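DUF4393 domain-containing protein (Alcanivorax borkumensis, PDB 3H35) is of unknown function but belongs to the abortive infection alpha (Abi_alpha) family and may therefore take part in bacterial defence against phage. Local coordinates at residues G68-L73 with R159-I164; T75-S80 with L88-N93. All coordinates share one frame; numbering follows the deposited sequence.

Contact 1: residues G68-L73 with R159-I164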
# COMPACT_ATOMS: atom_id res chain seq x y z
N GLY A 68 -6.08 20.63 -8.76
CA GLY A 68 -5.69 21.11 -7.45
C GLY A 68 -6.84 21.22 -6.45
O GLY A 68 -6.61 21.52 -5.30
N SER A 69 -8.08 20.95 -6.85
CA SER A 69 -9.20 21.01 -5.92
C SER A 69 -9.01 20.09 -4.72
O SER A 69 -8.49 18.98 -4.86
CB SER A 69 -10.48 20.63 -6.64
OG SER A 69 -10.70 21.48 -7.74
N ALA A 70 -9.40 20.58 -3.55
CA ALA A 70 -9.24 19.89 -2.29
C ALA A 70 -10.62 19.49 -1.76
O ALA A 70 -11.58 20.27 -1.87
CB ALA A 70 -8.49 20.79 -1.28
N PHE A 71 -10.75 18.27 -1.23
CA PHE A 71 -12.03 17.82 -0.67
C PHE A 71 -11.91 17.39 0.78
O PHE A 71 -10.81 17.12 1.26
CB PHE A 71 -12.61 16.68 -1.53
CG PHE A 71 -12.97 17.13 -2.92
CD1 PHE A 71 -14.21 17.70 -3.18
CD2 PHE A 71 -12.04 17.02 -3.96
CE1 PHE A 71 -14.54 18.12 -4.47
CE2 PHE A 71 -12.36 17.46 -5.26
CZ PHE A 71 -13.61 18.01 -5.51
N ALA A 72 -13.04 17.37 1.48
CA ALA A 72 -13.08 16.90 2.86
C ALA A 72 -12.76 15.41 2.91
O ALA A 72 -13.23 14.62 2.07
CB ALA A 72 -14.45 17.19 3.52
N LEU A 73 -11.95 15.03 3.88
CA LEU A 73 -11.56 13.66 4.10
C LEU A 73 -11.71 13.33 5.55
O LEU A 73 -11.23 14.06 6.41
CB LEU A 73 -10.07 13.50 3.69
CG LEU A 73 -9.48 12.09 3.61
CD1 LEU A 73 -10.26 11.25 2.57
CD2 LEU A 73 -7.99 12.18 3.28
N ARG A 159 -10.28 14.82 10.83
CA ARG A 159 -10.64 15.60 9.68
C ARG A 159 -9.39 16.03 8.93
O ARG A 159 -8.50 16.67 9.46
CB ARG A 159 -11.47 16.81 10.07
CG ARG A 159 -12.85 16.48 10.64
CD ARG A 159 -13.46 17.73 11.23
NE ARG A 159 -14.88 17.58 11.50
CZ ARG A 159 -15.67 18.57 11.87
NH1 ARG A 159 -15.18 19.81 12.01
NH2 ARG A 159 -16.95 18.35 12.06
N GLU A 160 -9.35 15.65 7.66
CA GLU A 160 -8.22 15.93 6.80
C GLU A 160 -8.71 16.47 5.44
O GLU A 160 -9.92 16.66 5.22
CB GLU A 160 -7.38 14.65 6.67
CG GLU A 160 -6.82 14.15 8.03
CD GLU A 160 -5.96 12.91 7.92
OE1 GLU A 160 -6.16 12.08 7.00
OE2 GLU A 160 -5.07 12.75 8.78
N THR A 161 -7.76 16.73 4.56
CA THR A 161 -8.05 17.26 3.25
C THR A 161 -7.44 16.37 2.15
O THR A 161 -6.25 16.04 2.21
CB THR A 161 -7.50 18.67 3.15
OG1 THR A 161 -8.02 19.45 4.25
CG2 THR A 161 -7.90 19.30 1.81
N LEU A 162 -8.25 15.99 1.17
CA LEU A 162 -7.82 15.10 0.10
C LEU A 162 -7.33 15.95 -1.03
O LEU A 162 -8.02 16.87 -1.43
CB LEU A 162 -9.00 14.26 -0.40
CG LEU A 162 -8.80 13.29 -1.57
CD1 LEU A 162 -7.84 12.15 -1.14
CD2 LEU A 162 -10.19 12.76 -2.02
N ARG A 163 -6.15 15.62 -1.56
CA ARG A 163 -5.59 16.27 -2.75
C ARG A 163 -4.86 15.28 -3.63
O ARG A 163 -4.43 14.26 -3.15
CB ARG A 163 -4.54 17.29 -2.38
CG ARG A 163 -4.98 18.31 -1.43
CD ARG A 163 -3.75 19.03 -0.92
NE ARG A 163 -4.19 19.79 0.22
CZ ARG A 163 -4.82 20.94 0.14
NH1 ARG A 163 -5.04 21.51 -1.03
NH2 ARG A 163 -5.21 21.52 1.25
N ILE A 164 -4.63 15.66 -4.88
CA ILE A 164 -3.76 14.92 -5.78
C ILE A 164 -2.32 14.97 -5.27
O ILE A 164 -1.90 15.99 -4.73
CB ILE A 164 -3.85 15.46 -7.25
CG1 ILE A 164 -3.30 14.42 -8.23
CG2 ILE A 164 -3.07 16.79 -7.44
CD1 ILE A 164 -3.80 14.64 -9.64
O HOH W 1 -4.28 20.57 -4.04
O HOH W 2 -6.01 18.15 -5.75

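Contact 2: residues T75-S80 with L88-N93. With EDO (1,2-ethanediol), chain D.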
# COMPACT_ATOMS: atom_id res chain seq x y z
N THR A 75 -10.59 10.49 8.18
CA THR A 75 -9.70 9.37 8.31
C THR A 75 -9.91 8.73 9.68
O THR A 75 -9.93 9.40 10.70
CB THR A 75 -8.24 9.85 8.14
OG1 THR A 75 -8.08 10.49 6.84
CG2 THR A 75 -7.29 8.69 8.29
N LEU A 76 -10.10 7.42 9.69
CA LEU A 76 -10.19 6.65 10.90
C LEU A 76 -8.83 6.07 11.17
O LEU A 76 -8.25 5.32 10.36
CB LEU A 76 -11.24 5.55 10.79
CG LEU A 76 -12.68 6.03 10.65
CD1 LEU A 76 -13.64 4.82 10.47
CD2 LEU A 76 -13.11 6.91 11.83
N TYR A 77 -8.32 6.46 12.34
CA TYR A 77 -7.06 6.03 12.87
C TYR A 77 -7.26 5.07 14.02
O TYR A 77 -8.13 5.26 14.86
CB TYR A 77 -6.30 7.22 13.44
CG TYR A 77 -5.66 8.07 12.41
CD1 TYR A 77 -4.38 7.81 11.96
CD2 TYR A 77 -6.32 9.15 11.87
CE1 TYR A 77 -3.76 8.63 10.98
CE2 TYR A 77 -5.72 9.97 10.90
CZ TYR A 77 -4.45 9.69 10.46
OH TYR A 77 -3.89 10.49 9.51
N SER A 78 -6.35 4.11 14.11
CA SER A 78 -6.47 3.02 15.05
C SER A 78 -6.39 3.49 16.48
O SER A 78 -6.95 2.86 17.35
CB SER A 78 -5.37 1.99 14.80
OG SER A 78 -4.09 2.57 14.96
N GLY A 79 -5.69 4.58 16.71
CA GLY A 79 -5.54 5.13 18.05
C GLY A 79 -6.24 6.48 18.18
O GLY A 79 -6.81 7.00 17.22
N SER A 80 -6.15 7.03 19.39
CA SER A 80 -6.73 8.32 19.73
C SER A 80 -5.90 9.46 19.18
O SER A 80 -4.78 9.27 18.72
CB SER A 80 -6.80 8.50 21.24
OG SER A 80 -5.59 9.14 21.69
N LEU A 88 -6.91 3.42 9.07
CA LEU A 88 -7.71 2.23 8.82
C LEU A 88 -8.72 2.36 7.71
O LEU A 88 -9.07 1.37 7.13
CB LEU A 88 -8.45 1.81 10.08
CG LEU A 88 -7.56 1.32 11.21
CD1 LEU A 88 -8.38 0.83 12.38
CD2 LEU A 88 -6.61 0.22 10.71
N TYR A 89 -9.24 3.56 7.45
CA TYR A 89 -10.41 3.73 6.65
C TYR A 89 -10.49 5.19 6.30
O TYR A 89 -10.14 6.03 7.11
CB TYR A 89 -11.68 3.35 7.45
CG TYR A 89 -12.99 3.31 6.66
CD1 TYR A 89 -13.39 2.15 6.03
CD2 TYR A 89 -13.87 4.41 6.62
CE1 TYR A 89 -14.57 2.08 5.36
CE2 TYR A 89 -15.08 4.34 5.91
CZ TYR A 89 -15.40 3.16 5.31
OH TYR A 89 -16.57 3.00 4.61
N ARG A 90 -10.93 5.48 5.09
CA ARG A 90 -11.05 6.85 4.66
C ARG A 90 -12.36 7.05 3.93
O ARG A 90 -12.82 6.15 3.25
CB ARG A 90 -9.87 7.27 3.81
CG ARG A 90 -8.68 7.59 4.67
CD ARG A 90 -7.47 8.10 3.90
NE ARG A 90 -6.67 8.96 4.77
CZ ARG A 90 -5.35 9.00 4.81
NH1 ARG A 90 -4.62 8.18 4.06
NH2 ARG A 90 -4.75 9.84 5.65
N TYR A 91 -12.95 8.23 4.13
CA TYR A 91 -14.26 8.56 3.59
C TYR A 91 -14.26 10.00 3.09
O TYR A 91 -13.59 10.85 3.63
CB TYR A 91 -15.36 8.34 4.66
CG TYR A 91 -16.76 8.48 4.12
CD1 TYR A 91 -17.43 7.38 3.57
CD2 TYR A 91 -17.39 9.71 4.10
CE1 TYR A 91 -18.72 7.51 3.04
CE2 TYR A 91 -18.67 9.86 3.57
CZ TYR A 91 -19.33 8.76 3.04
OH TYR A 91 -20.60 8.92 2.50
N SER A 92 -15.01 10.26 2.05
CA SER A 92 -15.10 11.62 1.55
C SER A 92 -16.41 11.75 0.84
O SER A 92 -16.99 10.73 0.46
CB SER A 92 -13.97 11.92 0.57
OG SER A 92 -14.08 13.23 0.03
N ASN A 93 -16.88 12.99 0.67
CA ASN A 93 -18.03 13.26 -0.20
C ASN A 93 -17.62 13.78 -1.58
O ASN A 93 -18.47 14.19 -2.35
CB ASN A 93 -19.06 14.21 0.49
CG ASN A 93 -18.48 15.56 0.83
OD1 ASN A 93 -17.26 15.73 0.93
ND2 ASN A 93 -19.36 16.54 1.03
C1 EDO D . -7.47 4.43 3.05
O1 EDO D . -7.90 3.14 3.54
C2 EDO D . -5.97 4.52 2.89
O2 EDO D . -5.58 5.85 3.18

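Contact 1: residues G68-L73 with R159-I164
Phe71 and Leu73 pair with Leu162 and Glu160 in antiparallel register, joining strands 71-77 and 156-164, the two inner strands of a four-stranded antiparallel sheet. These four side chains leave one face of the sheet; Ala72 and Thr161, a non-hydrogen-bonded pair, take the other. On the first face Leu73 and Leu162 are diagonal neighbours with CB atoms 4.3 Å apart. Each carries CG opposite its own backbone N (chi1 -170° and 178°), which lifts the branched ends off the strands to meet Leu110 and Phe114 of helix 106-115, an apolar setting that leucine fits well. Beyond their two backbone bonds, the Phe71 side chain reaches that of Leu162 only through CB, 4.5 Å from Leu162 CB; its ring leads away, and the side chain packs on Leu65 of helix 56-65. The side chains of Leu73 and Glu160 lie crosswise, Leu73 CD2 coming 4.1 Å from Glu160 OE1. Extended beyond CG, the glutamate carries its carboxylate past the leucine to Thr75, Tyr77, Arg90 and Arg158. Its backbone O receives Leu73 N from above the carbonyl plane, 47° out of it, and also accepts a bond from Tyr132 OH.

Around Ala70 the packing is tight, which suits its single methyl: CB sits 3.5 Å from Thr161 CG2, closer than usual for two carbons, while Thr161 OG1 turns to Asp123 O on the adjoining strand. The same methyl lies over one face of the Arg163 guanidinium, 3.5 Å from NH1, and Arg163 NE bonds to Ser122 OG. Two waters continue the link beyond the direct strand bonds. One lies in the guanidinium plane, at its edge, and joins Arg163 NH1 to Gly68 O; the other donates to Ser69 O at 2.8 Å and accepts from Ile164 N at 3.0 Å.

Contact 2: residues T75-S80 with L88-N93
Thr75 and Arg90 stand side by side as a non-hydrogen-bonded pair in the antiparallel beta hairpin of strands 71-77 and 87-91. Arg90 CB meets C1 of a bound 1,2-ethanediol at 3.8 Å, and CG lies between that carbon and Thr75 OG1. The chain stays extended to NE, with CD passing 3.0 Å from the diol's O2. NE then donates to Thr75 OG1 at 2.9 Å, nearly straight (169°) and only 9° out of the guanidinium plane; that hydroxyl also bonds to Glu160 OE1, which probably helps hold it for NE. CZ lies near both Thr75 OG1 and the diol's O2. At the tip, NH1 donates to the diol's O2 at 2.7 Å; NH2 makes salt bridges to Glu160 and to Glu86 of the second subunit. Arginine suits this place because its several N-H groups serve all these partners at once, while Phe114 adds a cation-pi contact. Tyr77 OH, itself bonded to Glu160, lies 4.0 Å from Arg90 NH2, with ring and guanidinium almost perpendicular.

Across the strands Leu76 faces both Leu88 and Tyr89, a classic beta bulge. On the face with Leu76 and Tyr89, which helix 139-151 covers, the two side chains run alongside each other, Leu76 CD1 being 3.9 Å from Tyr89 CD2. Leu88 CD1 instead rests against CA and CB of Ser78, and Leu88 N donates to Leu76 O at 2.7 Å.

In the fold
Both contacts use strand 71-77, which pairs with strand 156-164 in contact 1 and with strand 87-91 in contact 2; their centres lie 14 Å apart. The hairpin contact is local in sequence, whereas contact 1 brings in a strand from near the end of the chain. Two probable hydrogen bonds join them: Glu160 OE1 to Thr75 OG1 at 2.5 Å, and Ala72 O to Ser92 OG at 2.6 Å. Close to the first of these, Leu73 CD2 packs 3.8 Å from Arg90 NE. The ethanediol, probably from the crystallisation liquor, also bonds to Asn111 and by itself does not establish a natural ligand site.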